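Local atomic coordinates of carbohydrate esterase family 2 (CE2) (Chaetomium olivicolor, PDB entry 4XVH), a protein that probably removes acetyl groups from xylan or related plant polysaccharides, pairing an SGNH-type hydrolase domain with a jelly-roll beta-sandwich domain. Residues 13-17 and 187-192; 81-87 and 135-141; 161-167 and 178-184; 228-232 and 273-277. All coordinates share one frame; numbering follows the deposited sequence.

Interaction 1 (13-17 and 187-192); sequences KELSW and RYGAND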
# COMPACT_ATOMS: atom_id res chain seq x y z
N LYS A 13 16.51 -8.89 -0.35
CA LYS A 13 15.54 -9.35 0.63
C LYS A 13 15.09 -8.23 1.58
O LYS A 13 14.76 -8.47 2.76
CB LYS A 13 16.08 -10.54 1.41
CG LYS A 13 16.29 -11.77 0.53
CD LYS A 13 16.42 -13.06 1.33
CE LYS A 13 17.66 -13.09 2.18
NZ LYS A 13 17.79 -14.40 2.92
N GLU A 14 15.03 -7.02 1.04
CA GLU A 14 14.58 -5.85 1.80
C GLU A 14 13.07 -5.73 1.79
O GLU A 14 12.44 -5.65 0.72
CB GLU A 14 15.20 -4.56 1.25
CG GLU A 14 14.78 -3.28 2.00
CD GLU A 14 15.29 -2.02 1.30
OE1 GLU A 14 15.66 -2.10 0.11
OE2 GLU A 14 15.37 -0.96 1.95
N LEU A 15 12.49 -5.72 2.98
CA LEU A 15 11.09 -5.36 3.14
C LEU A 15 11.01 -3.85 3.13
O LEU A 15 11.23 -3.19 4.15
CB LEU A 15 10.52 -5.95 4.42
CG LEU A 15 10.71 -7.47 4.54
CD1 LEU A 15 10.01 -7.88 5.84
CD2 LEU A 15 10.11 -8.24 3.33
N SER A 16 10.73 -3.32 1.95
CA SER A 16 10.77 -1.88 1.71
C SER A 16 9.36 -1.31 1.58
O SER A 16 8.94 -0.47 2.38
CB SER A 16 11.57 -1.59 0.44
OG SER A 16 11.53 -0.21 0.16
N TRP A 17 8.60 -1.74 0.58
CA TRP A 17 7.23 -1.25 0.43
C TRP A 17 6.32 -1.69 1.61
O TRP A 17 6.57 -2.71 2.26
CB TRP A 17 6.65 -1.73 -0.92
CG TRP A 17 7.38 -1.18 -2.11
CD1 TRP A 17 8.17 -1.89 -2.98
CD2 TRP A 17 7.44 0.20 -2.53
NE1 TRP A 17 8.69 -1.03 -3.94
CE2 TRP A 17 8.25 0.25 -3.69
CE3 TRP A 17 6.89 1.40 -2.04
CZ2 TRP A 17 8.51 1.45 -4.37
CZ3 TRP A 17 7.15 2.58 -2.73
CH2 TRP A 17 7.95 2.60 -3.88
N ARG A 187 10.70 0.98 -9.50
CA ARG A 187 11.80 0.51 -8.65
C ARG A 187 11.46 -0.80 -7.98
O ARG A 187 10.30 -1.01 -7.68
CB ARG A 187 12.13 1.57 -7.57
CG ARG A 187 12.62 2.90 -8.14
CD ARG A 187 12.83 3.90 -7.01
NE ARG A 187 13.46 5.12 -7.50
CZ ARG A 187 13.91 6.08 -6.70
NH1 ARG A 187 13.78 5.95 -5.38
NH2 ARG A 187 14.47 7.16 -7.22
N TYR A 188 12.45 -1.65 -7.72
CA TYR A 188 12.17 -2.91 -7.02
C TYR A 188 11.84 -2.59 -5.57
O TYR A 188 10.67 -2.58 -5.19
CB TYR A 188 13.35 -3.89 -7.06
CG TYR A 188 12.85 -5.33 -7.22
CD1 TYR A 188 13.39 -6.19 -8.18
CD2 TYR A 188 11.71 -5.75 -6.54
CE1 TYR A 188 12.90 -7.48 -8.34
CE2 TYR A 188 11.19 -7.02 -6.70
CZ TYR A 188 11.80 -7.88 -7.60
OH TYR A 188 11.24 -9.13 -7.75
N GLY A 189 12.87 -2.34 -4.76
CA GLY A 189 12.64 -1.78 -3.44
C GLY A 189 12.55 -0.28 -3.60
O GLY A 189 13.05 0.26 -4.59
N ALA A 190 11.93 0.40 -2.63
CA ALA A 190 11.65 1.82 -2.76
C ALA A 190 12.86 2.69 -3.01
O ALA A 190 12.73 3.73 -3.65
CB ALA A 190 10.93 2.35 -1.53
N ASN A 191 14.04 2.30 -2.50
CA ASN A 191 15.22 3.14 -2.72
C ASN A 191 16.17 2.52 -3.72
O ASN A 191 17.30 2.93 -3.81
CB ASN A 191 15.97 3.39 -1.42
CG ASN A 191 15.12 4.07 -0.39
OD1 ASN A 191 15.00 3.60 0.74
ND2 ASN A 191 14.53 5.19 -0.75
N ASP A 192 15.72 1.51 -4.47
CA ASP A 192 16.56 0.91 -5.50
C ASP A 192 16.58 1.81 -6.75
O ASP A 192 15.84 2.79 -6.84
CB ASP A 192 16.09 -0.51 -5.81
CG ASP A 192 16.28 -1.45 -4.61
OD1 ASP A 192 17.10 -1.10 -3.73
OD2 ASP A 192 15.66 -2.55 -4.56
O HOH W 1 15.41 -3.62 -2.12
O HOH W 2 15.31 -0.14 -1.65
O HOH W 3 17.12 1.02 1.47
O HOH W 4 13.32 1.02 1.89
O HOH W 5 18.18 -1.70 -1.13
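The indole of Trp17 lies under Ala190, whose CB stands 3.8 Å from the centroid of the six-membered ring and 10° off its normal, a CH-pi contact over the face. At the ring's edge NE1 donates to Tyr188 O at 2.8 Å; the oxygen lies close to the indole plane, and the N-H...O angle of 142° marks a bent bond. One side chain thus grips the 187-192 loop twice, by face and by edge. Exchanging Trp17 for a leucine would probably leave the Tyr188 carbonyl without this donor and Ala190 without its flat support. Ser16 takes the other flank: with OG anti to the backbone nitrogen (chi1 176°), the hydroxyl accepts from Ala190 N at 2.9 Å, at the start of the type I turn Gly189-Asp192. That turn is braced from within, since Gly189 N donates to Asp192 OD2, meeting it from above the carboxylate plane.

Glu14 and Asp192 bring like charges near each other, OE1 to OD1 4.2 Å, yet water mediates: one molecule donates to both Glu14 OE1 and Asp192 OD2, each at 2.7 Å. Glu14 OE2 is further held by Ser89, and Asp192 OD2 by Asn9. The contact joins the N-terminal beta domain to the hydrolase domain through directed bonds and one aromatic face, while water probably softens the repulsion between the carboxylates.

Interaction 2 (81-87 and 135-141); sequences RRSEPAY and AALEDNP. With PEU (2,5,8,11,14,17,20,23,26,29,32,35,38,41,44,47,50,53,56,59,62,65,68,71,74,77,80-heptacosaoxadooctacontan-82-ol), chain C.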
# COMPACT_ATOMS: atom_id res chain seq x y z
N ARG A 81 4.74 -6.00 6.78
CA ARG A 81 5.11 -4.67 7.15
C ARG A 81 3.88 -3.79 7.26
O ARG A 81 3.13 -3.69 6.37
CB ARG A 81 5.99 -4.04 6.09
CG ARG A 81 7.41 -3.76 6.46
CD ARG A 81 8.20 -3.39 5.24
NE ARG A 81 8.45 -2.00 4.97
CZ ARG A 81 9.09 -1.17 5.76
NH1 ARG A 81 9.41 -1.53 6.96
NH2 ARG A 81 9.33 0.04 5.38
N ARG A 82 3.79 -3.07 8.35
CA ARG A 82 2.71 -2.10 8.55
C ARG A 82 3.08 -0.73 7.96
O ARG A 82 2.19 0.07 7.62
CB ARG A 82 2.44 -1.92 10.06
CG ARG A 82 1.91 -3.14 10.77
CD ARG A 82 2.19 -3.07 12.25
NE ARG A 82 1.59 -1.91 12.92
CZ ARG A 82 0.32 -1.86 13.36
NH1 ARG A 82 -0.50 -2.90 13.23
NH2 ARG A 82 -0.13 -0.76 13.98
N SER A 83 4.39 -0.45 7.91
CA SER A 83 4.90 0.90 7.70
C SER A 83 5.60 1.08 6.37
O SER A 83 5.61 0.16 5.53
CB SER A 83 5.86 1.29 8.85
OG SER A 83 6.91 0.35 8.96
N GLU A 84 6.24 2.23 6.17
CA GLU A 84 6.65 2.62 4.81
C GLU A 84 8.14 2.97 4.72
O GLU A 84 8.80 3.22 5.73
CB GLU A 84 5.80 3.81 4.34
CG GLU A 84 6.13 5.10 5.12
CD GLU A 84 5.31 6.29 4.64
OE1 GLU A 84 5.50 6.71 3.47
OE2 GLU A 84 4.46 6.77 5.44
N PRO A 85 8.68 3.01 3.50
CA PRO A 85 10.12 3.23 3.34
C PRO A 85 10.63 4.53 3.95
O PRO A 85 11.78 4.58 4.39
CB PRO A 85 10.33 3.24 1.82
CG PRO A 85 9.05 2.86 1.21
CD PRO A 85 8.04 2.57 2.25
N ALA A 86 9.78 5.55 3.98
CA ALA A 86 10.22 6.86 4.45
C ALA A 86 10.72 6.80 5.89
O ALA A 86 11.55 7.61 6.27
CB ALA A 86 9.10 7.90 4.33
N TYR A 87 10.20 5.86 6.67
CA TYR A 87 10.57 5.76 8.09
C TYR A 87 11.72 4.77 8.31
O TYR A 87 12.47 4.90 9.27
CB TYR A 87 9.36 5.35 8.95
CG TYR A 87 8.38 6.49 9.19
CD1 TYR A 87 8.58 7.41 10.21
CD2 TYR A 87 7.27 6.65 8.36
CE1 TYR A 87 7.69 8.46 10.41
CE2 TYR A 87 6.37 7.70 8.56
CZ TYR A 87 6.59 8.60 9.58
OH TYR A 87 5.68 9.64 9.76
N ALA A 135 6.11 4.97 12.60
CA ALA A 135 6.01 3.67 11.93
C ALA A 135 5.04 2.78 12.71
O ALA A 135 4.24 2.05 12.12
CB ALA A 135 7.40 2.98 11.84
N ALA A 136 5.11 2.84 14.05
CA ALA A 136 4.26 1.97 14.88
C ALA A 136 2.76 2.24 14.66
O ALA A 136 1.96 1.32 14.73
CB ALA A 136 4.61 2.14 16.36
N LEU A 137 2.39 3.48 14.35
CA LEU A 137 0.97 3.83 14.18
C LEU A 137 0.46 3.57 12.76
O LEU A 137 -0.75 3.53 12.52
CB LEU A 137 0.72 5.29 14.55
CG LEU A 137 0.84 5.55 16.07
CD1 LEU A 137 0.57 7.01 16.42
CD2 LEU A 137 -0.13 4.65 16.88
N GLU A 138 1.38 3.43 11.81
CA GLU A 138 0.98 3.07 10.46
C GLU A 138 0.44 1.65 10.47
O GLU A 138 0.92 0.81 11.24
CB GLU A 138 2.17 3.23 9.50
CG GLU A 138 2.65 4.66 9.47
CD GLU A 138 3.51 4.94 8.27
OE1 GLU A 138 4.28 4.02 7.90
OE2 GLU A 138 3.41 6.07 7.70
N ASP A 139 -0.52 1.35 9.60
CA ASP A 139 -1.12 0.02 9.67
C ASP A 139 -1.59 -0.41 8.28
O ASP A 139 -2.78 -0.47 8.01
CB ASP A 139 -2.30 0.02 10.66
CG ASP A 139 -2.72 -1.38 11.10
OD1 ASP A 139 -2.40 -2.36 10.38
OD2 ASP A 139 -3.39 -1.52 12.17
N ASN A 140 -0.63 -0.71 7.40
CA ASN A 140 -0.98 -1.07 6.03
C ASN A 140 -1.98 -2.23 5.98
O ASN A 140 -2.83 -2.22 5.12
CB ASN A 140 0.28 -1.41 5.20
CG ASN A 140 -0.04 -1.64 3.72
OD1 ASN A 140 0.07 -2.76 3.20
ND2 ASN A 140 -0.48 -0.56 3.02
N PRO A 141 -1.86 -3.24 6.89
CA PRO A 141 -2.81 -4.37 6.78
C PRO A 141 -4.27 -3.98 7.03
O PRO A 141 -5.18 -4.82 6.77
CB PRO A 141 -2.33 -5.35 7.85
CG PRO A 141 -0.83 -5.10 7.98
CD PRO A 141 -0.69 -3.58 7.76
CAA PEU C . 15.55 6.89 7.38
OAB PEU C . 15.00 8.17 7.72
CAC PEU C . 15.74 9.30 7.10
CAD PEU C . 15.30 10.79 7.36
OAE PEU C . 15.34 11.18 8.75
CAF PEU C . 14.41 10.44 9.60
CAG PEU C . 12.90 10.69 9.56
OAH PEU C . 12.22 10.58 8.30
CAI PEU C . 10.78 10.68 8.47
CAJ PEU C . 10.03 10.85 7.14
OAK PEU C . 8.59 10.88 7.36
CAL PEU C . 7.95 11.48 6.22
CAM PEU C . 6.43 11.59 6.34
OAN PEU C . 6.08 12.41 5.21
CAO PEU C . 4.68 12.77 5.16
CAP PEU C . 4.81 13.99 4.28
OAQ PEU C . 3.75 14.88 3.83
CAR PEU C . 2.86 15.48 4.82
CAS PEU C . 1.72 14.66 5.47
OAT PEU C . 0.68 14.21 4.51
CAU PEU C . 1.12 13.29 3.46
CAV PEU C . -0.04 12.91 2.51
OAW PEU C . 0.27 11.98 1.45
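Arg82 lies across the 135-141 loop and makes the compact end of this contact. A bend about the CG-CD bond (chi3 60°) turns the guanidinium so that NH2 reaches Ala136 O at 3.0 Å, with an N-H...O angle of 166° and the oxygen close to the guanidinium plane. Glu138 O and the Asp139 carboxylate lie over one face instead; the Asp139 plane is turned 42° from the guanidinium, and the salt bridge from NH1 to OD2 is long, 3.4 Å. Asp126 and Asp45 provide further salt bridges, so several acidic partners share this buried charge. Beside it the backbones join, Asn140 N donating to Arg82 O at 2.9 Å, while Pro141 CD packs against Arg82 CA.

Toward the ligand the packing is looser. The Tyr87 ring has Ala135 N over one face, 4.2 Å above the plane, and ether oxygen OAK of the bound polyethylene glycol over the other at 3.8 Å; its hydroxyl is bonded to Asn133. Between these ends the side chains of Glu84 and Glu138 cross at about a right angle, their carboxylates nearly coplanar, with OE2 to OE2 only 2.6 Å. Asn133 ND2 also donates to Glu138 OE2, and Ser162 is hydrogen-bonded to Glu84 OE2. The separation implies that one of the two acids probably carries a proton, whereas the arginine end, where the N-terminal beta domain meets the hydrolase domain, relies on opposite charges.

Interaction 3 (161-167 and 178-184); sequences WSGKGLI and SPLMPQL. With PEU (2,5,8,11,14,17,20,23,26,29,32,35,38,41,44,47,50,53,56,59,62,65,68,71,74,77,80-heptacosaoxadooctacontan-82-ol), chain C.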
# COMPACT_ATOMS: atom_id res chain seq x y z
N TRP A 161 3.84 5.76 -0.94
CA TRP A 161 4.86 6.52 -0.22
C TRP A 161 4.16 7.81 0.24
O TRP A 161 3.54 8.49 -0.57
CB TRP A 161 6.06 6.82 -1.14
CG TRP A 161 7.24 7.49 -0.52
CD1 TRP A 161 7.24 8.59 0.29
CD2 TRP A 161 8.62 7.10 -0.68
NE1 TRP A 161 8.55 8.90 0.67
CE2 TRP A 161 9.40 8.00 0.08
CE3 TRP A 161 9.26 6.07 -1.38
CZ2 TRP A 161 10.80 7.91 0.14
CZ3 TRP A 161 10.65 5.99 -1.32
CH2 TRP A 161 11.40 6.90 -0.57
N SER A 162 4.23 8.13 1.53
CA SER A 162 3.50 9.29 2.04
C SER A 162 4.01 10.58 1.40
O SER A 162 5.23 10.77 1.25
CB SER A 162 3.61 9.38 3.56
OG SER A 162 2.84 8.31 4.11
N GLY A 163 3.08 11.45 1.03
CA GLY A 163 3.40 12.78 0.54
C GLY A 163 3.55 12.82 -0.96
O GLY A 163 3.69 13.90 -1.54
N LYS A 164 3.51 11.65 -1.61
CA LYS A 164 3.79 11.57 -3.02
C LYS A 164 2.57 11.84 -3.87
O LYS A 164 1.44 11.52 -3.49
CB LYS A 164 4.39 10.22 -3.39
CG LYS A 164 5.74 9.96 -2.73
CD LYS A 164 6.79 10.99 -3.19
CE LYS A 164 8.19 10.55 -2.74
NZ LYS A 164 9.24 11.52 -3.21
N GLY A 165 2.81 12.39 -5.05
CA GLY A 165 1.73 12.66 -5.97
C GLY A 165 1.91 12.00 -7.34
O GLY A 165 2.86 11.24 -7.57
N LEU A 166 0.98 12.31 -8.23
CA LEU A 166 1.03 11.89 -9.62
C LEU A 166 1.85 12.86 -10.48
O LEU A 166 2.70 12.43 -11.25
CB LEU A 166 -0.39 11.80 -10.15
CG LEU A 166 -0.60 11.47 -11.64
CD1 LEU A 166 -0.08 10.05 -11.94
CD2 LEU A 166 -2.08 11.62 -12.03
N ILE A 167 1.56 14.17 -10.39
CA ILE A 167 2.33 15.16 -11.15
C ILE A 167 3.15 16.06 -10.22
O ILE A 167 4.15 16.60 -10.64
CB ILE A 167 1.45 16.06 -12.05
CG1 ILE A 167 0.48 16.90 -11.22
CG2 ILE A 167 0.66 15.22 -13.01
CD1 ILE A 167 -0.21 17.96 -12.06
N SER A 178 11.46 15.77 -5.45
CA SER A 178 11.85 14.37 -5.44
C SER A 178 10.93 13.52 -6.36
O SER A 178 9.99 14.05 -6.93
CB SER A 178 11.81 13.88 -3.99
OG SER A 178 10.49 13.93 -3.51
N PRO A 179 11.22 12.20 -6.50
CA PRO A 179 10.43 11.41 -7.48
C PRO A 179 8.92 11.43 -7.21
O PRO A 179 8.50 11.49 -6.04
CB PRO A 179 10.97 9.99 -7.29
CG PRO A 179 12.45 10.23 -6.97
CD PRO A 179 12.41 11.46 -6.05
N LEU A 180 8.13 11.41 -8.30
CA LEU A 180 6.69 11.17 -8.24
C LEU A 180 6.36 9.68 -8.20
O LEU A 180 7.24 8.85 -8.41
CB LEU A 180 6.01 11.82 -9.45
CG LEU A 180 6.44 13.29 -9.62
CD1 LEU A 180 6.04 13.84 -10.99
CD2 LEU A 180 5.84 14.16 -8.49
N MET A 181 5.13 9.31 -7.90
CA MET A 181 4.80 7.88 -7.82
C MET A 181 5.10 7.07 -9.09
O MET A 181 5.56 5.93 -8.98
CB MET A 181 3.33 7.67 -7.43
CG MET A 181 3.09 7.74 -5.91
SD MET A 181 4.35 6.99 -4.84
CE MET A 181 4.21 5.25 -5.24
N PRO A 182 4.86 7.64 -10.30
CA PRO A 182 5.15 6.79 -11.47
C PRO A 182 6.61 6.35 -11.54
O PRO A 182 6.89 5.19 -11.85
CB PRO A 182 4.77 7.71 -12.67
CG PRO A 182 3.59 8.54 -12.08
CD PRO A 182 4.12 8.86 -10.68
N GLN A 183 7.53 7.26 -11.25
CA GLN A 183 8.94 6.91 -11.21
C GLN A 183 9.22 5.85 -10.14
O GLN A 183 9.97 4.91 -10.38
CB GLN A 183 9.80 8.17 -10.97
CG GLN A 183 11.29 7.91 -10.78
CD GLN A 183 12.07 9.22 -10.50
OE1 GLN A 183 11.48 10.30 -10.52
NE2 GLN A 183 13.38 9.12 -10.26
N LEU A 184 8.65 6.04 -8.96
CA LEU A 184 8.87 5.13 -7.85
C LEU A 184 8.35 3.74 -8.19
O LEU A 184 8.93 2.73 -7.80
CB LEU A 184 8.19 5.66 -6.58
CG LEU A 184 8.93 6.94 -6.09
CD1 LEU A 184 8.27 7.59 -4.87
CD2 LEU A 184 10.42 6.70 -5.85
CAA PEU C . 15.55 6.89 7.38
OAB PEU C . 15.00 8.17 7.72
CAC PEU C . 15.74 9.30 7.10
CAD PEU C . 15.30 10.79 7.36
OAE PEU C . 15.34 11.18 8.75
CAF PEU C . 14.41 10.44 9.60
CAG PEU C . 12.90 10.69 9.56
OAH PEU C . 12.22 10.58 8.30
CAI PEU C . 10.78 10.68 8.47
CAJ PEU C . 10.03 10.85 7.14
OAK PEU C . 8.59 10.88 7.36
CAL PEU C . 7.95 11.48 6.22
CAM PEU C . 6.43 11.59 6.34
OAN PEU C . 6.08 12.41 5.21
CAO PEU C . 4.68 12.77 5.16
CAP PEU C . 4.81 13.99 4.28
OAQ PEU C . 3.75 14.88 3.83
CAR PEU C . 2.86 15.48 4.82
CAS PEU C . 1.72 14.66 5.47
OAT PEU C . 0.68 14.21 4.51
CAU PEU C . 1.12 13.29 3.46
CAV PEU C . -0.04 12.91 2.51
OAW PEU C . 0.27 11.98 1.45
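Lys164 runs at about a right angle to both Met181 and Leu184, its aliphatic stem touching each in turn. CB meets Met181 SD at 3.5 Å, and farther out CE meets Leu184 CD1 at 3.6 Å. The same CE lies 3.7 Å above the Trp161 ring, toward its rim, so lysine, indole and leucine touch one another in a three-way cluster. A bend about the CB-CG bond (chi2 -62°) followed by an extended end delivers NZ to Pro179 O, a bond of 2.9 Å in the carbonyl plane. Ser178 OG lies 2.7 Å from Lys164 NZ and is itself hydrogen-bonded to Asp176.

In the SGNH-hydrolase domain this is the loop following parallel strand 155-160; its type II turn, Trp161-Lys164, puts Gly163 N within 2.9 Å of the bound glycol's OAW as a hydrogen-bond donor. Glycine suits that position, since its backbone angles would jam a CB against the preceding carbonyl.

Past the turn, Gly165 O accepts from Met181 N at the head of helix 181-184, nearly along the C=O axis and almost straight (172°). Leu166 crosses Pro182 at about a right angle, CD1 to CG 4.0 Å, while Leu180 CD1 rests against Ile167 O at 3.4 Å.

Interaction 4 (228-232 and 273-277); sequences VAAYT and TQTNA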
# COMPACT_ATOMS: atom_id res chain seq x y z
N VAL A 228 -5.30 21.10 -13.91
CA VAL A 228 -6.21 19.97 -13.96
C VAL A 228 -6.02 19.11 -15.20
O VAL A 228 -6.07 17.86 -15.13
CB VAL A 228 -7.67 20.42 -13.89
CG1 VAL A 228 -8.62 19.23 -14.02
CG2 VAL A 228 -7.92 21.12 -12.55
N ALA A 229 -5.78 19.78 -16.33
CA ALA A 229 -5.59 19.11 -17.59
C ALA A 229 -4.36 18.23 -17.51
O ALA A 229 -4.37 17.09 -17.97
CB ALA A 229 -5.46 20.11 -18.73
N ALA A 230 -3.30 18.76 -16.90
CA ALA A 230 -2.07 17.98 -16.72
C ALA A 230 -2.30 16.81 -15.78
O ALA A 230 -1.78 15.70 -16.01
CB ALA A 230 -0.95 18.87 -16.21
N TYR A 231 -3.08 17.01 -14.73
CA TYR A 231 -3.37 15.91 -13.79
C TYR A 231 -4.11 14.77 -14.53
O TYR A 231 -3.74 13.59 -14.46
CB TYR A 231 -4.19 16.43 -12.62
CG TYR A 231 -4.72 15.38 -11.65
CD1 TYR A 231 -3.86 14.73 -10.76
CD2 TYR A 231 -6.07 15.10 -11.59
CE1 TYR A 231 -4.35 13.78 -9.88
CE2 TYR A 231 -6.58 14.15 -10.72
CZ TYR A 231 -5.73 13.50 -9.86
OH TYR A 231 -6.27 12.57 -8.99
N THR A 232 -5.13 15.16 -15.29
CA THR A 232 -5.90 14.23 -16.11
C THR A 232 -5.00 13.51 -17.12
O THR A 232 -5.05 12.27 -17.24
CB THR A 232 -7.00 14.98 -16.87
OG1 THR A 232 -7.79 15.75 -15.96
CG2 THR A 232 -7.89 14.00 -17.64
N THR A 273 -13.68 18.79 -8.41
CA THR A 273 -12.69 19.00 -9.47
C THR A 273 -11.87 17.72 -9.72
O THR A 273 -11.68 17.30 -10.87
CB THR A 273 -11.76 20.17 -9.14
OG1 THR A 273 -12.53 21.37 -9.00
CG2 THR A 273 -10.74 20.39 -10.26
N GLN A 274 -11.38 17.09 -8.64
CA GLN A 274 -10.63 15.83 -8.77
C GLN A 274 -11.50 14.72 -9.34
O GLN A 274 -11.05 13.92 -10.16
CB GLN A 274 -10.06 15.34 -7.44
CG GLN A 274 -9.12 14.13 -7.61
CD GLN A 274 -8.97 13.30 -6.35
OE1 GLN A 274 -9.84 13.32 -5.47
NE2 GLN A 274 -7.86 12.55 -6.26
N THR A 275 -12.74 14.68 -8.88
CA THR A 275 -13.64 13.62 -9.28
C THR A 275 -13.90 13.68 -10.77
O THR A 275 -13.79 12.67 -11.47
CB THR A 275 -14.96 13.70 -8.51
OG1 THR A 275 -14.67 13.47 -7.13
CG2 THR A 275 -15.95 12.66 -9.02
N ASN A 276 -14.18 14.88 -11.27
CA ASN A 276 -14.43 15.04 -12.70
C ASN A 276 -13.20 14.74 -13.54
O ASN A 276 -13.30 14.14 -14.62
CB ASN A 276 -14.93 16.47 -12.99
CG ASN A 276 -16.35 16.70 -12.48
OD1 ASN A 276 -17.12 15.76 -12.34
ND2 ASN A 276 -16.71 17.97 -12.24
N ALA A 277 -12.03 15.16 -13.06
CA ALA A 277 -10.78 14.87 -13.76
C ALA A 277 -10.55 13.35 -13.88
O ALA A 277 -10.16 12.86 -14.94
CB ALA A 277 -9.62 15.52 -13.06
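Helical segments 228-232 and 273-277 run with their axes 10.1 Å apart at closest approach and a signed crossing angle of -45°, drawing nearest at Thr232 and Ala277, whose CA atoms are 5.5 Å apart. This spacing is filled on one side by a small residue. Ala277 CB points into the facing helix, where it meets Thr232 OG1 at 3.4 Å, the Tyr231 ring edge at CD2, and Val228 CG1. The Thr232 hydroxyl is turned back along its own helix and donates to Val228 O at 2.8 Å from above the carbonyl plane; that oxygen also accepts from Thr232 N. Thus the polar atom beside the alanine methyl is satisfied within its own helix. Val228 uses its other methyl, CG2, against Thr273 CG2 at 3.7 Å.

Tyr231 stands with CG anti to its own nitrogen (chi1 173°), presenting the ring edge to Ala277 and the phenol oxygen to Gln274. Gln274 NE2 donates to Tyr231 OH at 3.2 Å with an angle of 162°, the oxygen lying nearly in the amide plane. The phenol is also bonded to Leu212 O, and Gln274 OE1 accepts from Ser256 N. A phenylalanine at Tyr231 would probably keep the edge packing but leave both Gln274 NE2 and Leu212 O without the hydroxyl. The pair joins helices 228-243 and 270-285, which follow successive parallel strands 207-211 and 250-254, an arrangement belonging to the three-layer alpha/beta/alpha fold of SGNH hydrolases.

How the interactions relate
Interactions 1, 2 and 3 form a connected group about the meeting of the two domains. Ser16 O and Arg81 NE, 3.0 Å apart, tie interaction 1 to interaction 2, and Ala190 CB packs on both Pro85 CG (3.4 Å) and Trp161 CZ3 (3.7 Å). Interaction 2 reaches interaction 3 through Glu84 OE2 and Ser162 OG, at 2.6 Å, and both line the pocket of the bound glycol, which also includes Ser118 and His306, probably the catalytic serine and histidine by comparison with SGNH hydrolases. Interaction 4 is remote from interactions 1 and 2, nearest atoms about 18 Å away, but touches interaction 3, where Leu166 CD2 meets Tyr231 O at 3.5 Å.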